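Local coordinates for polyketide synthase/nonribosomal peptide synthetase hybrid RzxB (Pseudomonas fluorescens, PDB 5IL6), which probably catalyses, through its dehydratase domain, the removal of water from beta-hydroxyacyl intermediates during assembly of the polyketide rhizoxin, at residues A55-V58 and M59-A63; A205-D208 and A209-G213. All blocks are in the same frame, centred on the assembly; numbering follows the deposited sequence.

Interaction 1: residues A55-V58 and M59-A63; sequences AMIV and MIQAA
Ile57 and Gln61, one turn apart on helix 53-67, lie side by side and point the same way, with Ile57 CG2 3.7 Å from Gln61 NE2. Gln61 CG stands anti to its own carbonyl carbon (chi1 -66°), which turns the chain back over the preceding turn and sets CG 3.3 Å from Ile57 O before the extended chain carries the amide on past the isoleucine. The other end of that amide meets Val58: the two side chains cross at a slant, with Val58 CG2 4.1 Å from Gln61 OE1. That oxygen also comes to 3.6 Å from the backbone atom Val58 CA. Ile60 makes a similar move one residue earlier, its CG1 lying 3.2 Å from Met56 O. Around the helix, strands 77-85 and 230-239 cover Ile57 and Gln61, while Met59 packs on Leu99 and Leu101 of strand 98-105; this is the buried central helix of the first hotdog half. Main-chain bonds run from Met59 N to Ala55 O through Ala62 N to Val58 O, the last being 2.8 Å long. Across this turn, therefore, hydrogen bonding belongs to the backbone, and the side chains meet through van der Waals contact, even where the glutamine amide is involved.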
loop_
_atom_site.group_PDB
_atom_site.type_symbol
_atom_site.label_atom_id
_atom_site.label_comp_id
_atom_site.label_asym_id
_atom_site.label_seq_id
_atom_site.Cartn_x
_atom_site.Cartn_y
_atom_site.Cartn_z
ATOM N N ALA A 55 -1.518 -2.039 -3.430
ATOM C CA ALA A 55 -1.804 -3.387 -3.909
ATOM C C ALA A 55 -0.525 -4.161 -4.190
ATOM O O ALA A 55 -0.486 -5.383 -4.013
ATOM C CB ALA A 55 -2.675 -3.324 -5.162
ATOM N N MET A 56 0.532 -3.474 -4.627
ATOM C CA MET A 56 1.784 -4.171 -4.887
ATOM C C MET A 56 2.441 -4.626 -3.591
ATOM O O MET A 56 3.078 -5.682 -3.559
ATOM C CB MET A 56 2.721 -3.271 -5.685
ATOM C CG MET A 56 2.173 -2.932 -7.060
ATOM S SD MET A 56 3.340 -2.052 -8.106
ATOM C CE MET A 56 2.219 -1.322 -9.296
ATOM N N ILE A 57 2.272 -3.866 -2.507
ATOM C CA ILE A 57 2.752 -4.314 -1.202
ATOM C C ILE A 57 2.041 -5.599 -0.796
ATOM O O ILE A 57 2.663 -6.548 -0.306
ATOM C CB ILE A 57 2.559 -3.206 -0.151
ATOM C CG1 ILE A 57 3.533 -2.054 -0.415
ATOM C CG2 ILE A 57 2.735 -3.759 1.265
ATOM C CD1 ILE A 57 3.280 -0.824 0.433
ATOM N N VAL A 58 0.721 -5.636 -0.977
ATOM C CA VAL A 58 -0.044 -6.830 -0.631
ATOM C C VAL A 58 0.401 -8.009 -1.486
ATOM O O VAL A 58 0.467 -9.149 -1.013
ATOM C CB VAL A 58 -1.552 -6.555 -0.784
ATOM C CG1 VAL A 58 -2.358 -7.839 -0.615
ATOM C CG2 VAL A 58 -2.000 -5.502 0.220
ATOM N N MET A 59 0.705 -7.756 -2.757
ATOM C CA MET A 59 1.165 -8.830 -3.628
ATOM C C MET A 59 2.486 -9.404 -3.140
ATOM O O MET A 59 2.697 -10.622 -3.183
ATOM C CB MET A 59 1.288 -8.305 -5.053
ATOM C CG MET A 59 1.616 -9.360 -6.101
ATOM S SD MET A 59 1.728 -8.681 -7.771
ATOM C CE MET A 59 0.410 -7.468 -7.745
ATOM N N ILE A 60 3.392 -8.545 -2.674
ATOM C CA ILE A 60 4.654 -9.024 -2.120
ATOM C C ILE A 60 4.398 -9.854 -0.872
ATOM O O ILE A 60 4.996 -10.921 -0.684
ATOM C CB ILE A 60 5.591 -7.838 -1.825
ATOM C CG1 ILE A 60 5.956 -7.126 -3.131
ATOM C CG2 ILE A 60 6.852 -8.313 -1.104
ATOM C CD1 ILE A 60 6.716 -5.826 -2.941
ATOM N N GLN A 61 3.504 -9.380 -0.000
ATOM C CA GLN A 61 3.184 -10.123 1.213
ATOM C C GLN A 61 2.588 -11.488 0.883
ATOM O O GLN A 61 2.952 -12.497 1.496
ATOM C CB GLN A 61 2.224 -9.309 2.083
ATOM C CG GLN A 61 2.838 -8.028 2.637
ATOM C CD GLN A 61 1.812 -7.085 3.234
ATOM O OE1 GLN A 61 0.620 -7.175 2.939
ATOM N NE2 GLN A 61 2.271 -6.173 4.083
ATOM N N ALA A 62 1.674 -11.538 -0.087
ATOM C CA ALA A 62 1.085 -12.812 -0.485
ATOM C C ALA A 62 2.136 -13.740 -1.084
ATOM O O ALA A 62 2.158 -14.940 -0.789
ATOM C CB ALA A 62 -0.048 -12.576 -1.481
ATOM N N ALA A 63 3.012 -13.203 -1.936
ATOM C CA ALA A 63 4.025 -14.033 -2.580
ATOM C C ALA A 63 4.991 -14.605 -1.555
ATOM O O ALA A 63 5.334 -15.792 -1.605
ATOM C CB ALA A 63 4.780 -13.219 -3.630
#

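Interaction 2: residues A205-D208 and A209-G213; sequences ALLD and AAMQG
The carboxylate of Asp208 and the amide of Gln212 stand almost perpendicular, their planes 85° apart, and Gln212 NE2 meets Asp208 OD2 at 2.8 Å from above the carboxylate plane. The bond is bent, with 136° at the hydrogen, and OD2 lies somewhat off the plane of the amide. The pair sits on helix 204-212, the buried helix of the second hotdog half, and its spacing matches the Asp-x-x-x-Gln pattern of polyketide synthase dehydratases. Further bonds hold the amide at both ends: Tyr158 OH is paired with OE1, and His172 O takes a second bond from NE2. His172 ND1 adds a weak bond to OD2, and Tyr168 of strand 166-168 touches both side chains. With CG anti to the backbone N (chi1 -178°), Asp208 places its CG beside its own carbonyl carbon, from where OD2 meets Gln212 NE2 one turn on. With an alanine here in place of Gln212, Asp208 OD2 would probably lose the amide that helps fix its rotation, and Tyr158 OH and His172 O would be left without this partner. Elsewhere on the helix, Leu207 and Met211 form an apolar side-chain pair, Met211 CE resting 4.0 Å from Leu207 CG. Beneath the side-chain bond, Gln212 CG lies 3.2 Å from Asp208 O, while that same oxygen accepts Gln212 N at 2.8 Å, in the carbonyl plane.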
loop_
_atom_site.group_PDB
_atom_site.type_symbol
_atom_site.label_atom_id
_atom_site.label_comp_id
_atom_site.label_asym_id
_atom_site.label_seq_id
_atom_site.Cartn_x
_atom_site.Cartn_y
_atom_site.Cartn_z
ATOM N N ALA A 205 -7.336 -2.009 0.010
ATOM C CA ALA A 205 -8.095 -0.770 0.147
ATOM C C ALA A 205 -7.837 -0.112 1.497
ATOM O O ALA A 205 -7.801 1.120 1.597
ATOM C CB ALA A 205 -9.587 -1.043 -0.036
ATOM N N LEU A 206 -7.661 -0.914 2.549
ATOM C CA LEU A 206 -7.339 -0.350 3.855
ATOM C C LEU A 206 -5.917 0.190 3.878
ATOM O O LEU A 206 -5.659 1.248 4.462
ATOM C CB LEU A 206 -7.529 -1.403 4.948
ATOM C CG LEU A 206 -8.965 -1.870 5.210
ATOM C CD1 LEU A 206 -8.987 -2.957 6.274
ATOM C CD2 LEU A 206 -9.859 -0.709 5.624
ATOM N N LEU A 207 -4.976 -0.525 3.259
ATOM C CA LEU A 207 -3.617 -0.005 3.177
ATOM C C LEU A 207 -3.578 1.271 2.345
ATOM O O LEU A 207 -2.848 2.212 2.673
ATOM C CB LEU A 207 -2.677 -1.062 2.595
ATOM C CG LEU A 207 -1.203 -0.656 2.500
ATOM C CD1 LEU A 207 -0.665 -0.224 3.861
ATOM C CD2 LEU A 207 -0.365 -1.794 1.935
ATOM N N ASP A 208 -4.361 1.321 1.266
ATOM C CA ASP A 208 -4.438 2.538 0.466
ATOM C C ASP A 208 -5.075 3.673 1.259
ATOM O O ASP A 208 -4.580 4.805 1.239
ATOM C CB ASP A 208 -5.215 2.261 -0.824
ATOM C CG ASP A 208 -5.297 3.475 -1.733
ATOM O OD1 ASP A 208 -4.235 3.961 -2.173
ATOM O OD2 ASP A 208 -6.425 3.923 -2.029
ATOM N N ALA A 209 -6.157 3.381 1.987
ATOM C CA ALA A 209 -6.806 4.406 2.799
ATOM C C ALA A 209 -5.869 4.928 3.879
ATOM O O ALA A 209 -5.874 6.126 4.191
ATOM C CB ALA A 209 -8.082 3.848 3.428
ATOM N N ALA A 210 -5.064 4.044 4.473
ATOM C CA ALA A 210 -4.059 4.496 5.427
ATOM C C ALA A 210 -3.136 5.527 4.792
ATOM O O ALA A 210 -2.811 6.549 5.410
ATOM C CB ALA A 210 -3.258 3.304 5.954
ATOM N N MET A 211 -2.716 5.284 3.549
ATOM C CA MET A 211 -1.854 6.232 2.852
ATOM C C MET A 211 -2.603 7.512 2.507
ATOM O O MET A 211 -2.028 8.606 2.561
ATOM C CB MET A 211 -1.289 5.590 1.586
ATOM C CG MET A 211 -0.367 4.417 1.846
ATOM S SD MET A 211 0.399 3.815 0.331
ATOM C CE MET A 211 0.974 2.208 0.861
ATOM N N GLN A 212 -3.879 7.398 2.134
ATOM C CA GLN A 212 -4.675 8.590 1.861
ATOM C C GLN A 212 -4.671 9.541 3.047
ATOM O O GLN A 212 -4.773 10.761 2.869
ATOM C CB GLN A 212 -6.114 8.201 1.520
ATOM C CG GLN A 212 -6.277 7.377 0.256
ATOM C CD GLN A 212 -7.692 6.858 0.102
ATOM O OE1 GLN A 212 -8.590 7.263 0.839
ATOM N NE2 GLN A 212 -7.895 5.943 -0.840
ATOM N N GLY A 213 -4.556 9.006 4.263
ATOM C CA GLY A 213 -4.655 9.819 5.461
ATOM C C GLY A 213 -3.590 10.888 5.579
ATOM O O GLY A 213 -3.788 11.864 6.310
#

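Interactions 1 and 2 lie on the central helices of the two hotdog halves, their centres about 15 Å apart, and the helices touch through apolar side chains. Ile57 bridges them: its CG2 is 3.7 Å from Leu207 CD2, and its CD1 is 3.8 Å from Met211 CE. Ala54, just before residues 55-58, also packs against Leu207 and Asp208. The helices that carry the two contacts thus pack where the halves of the double hotdog meet. In dehydratases of this family the active site pairs a histidine of the first half with an aspartate of the second; by family resemblance Asp208 is probably that aspartate, with Gln212 its neighbour, whereas interaction 1 supplies apolar packing.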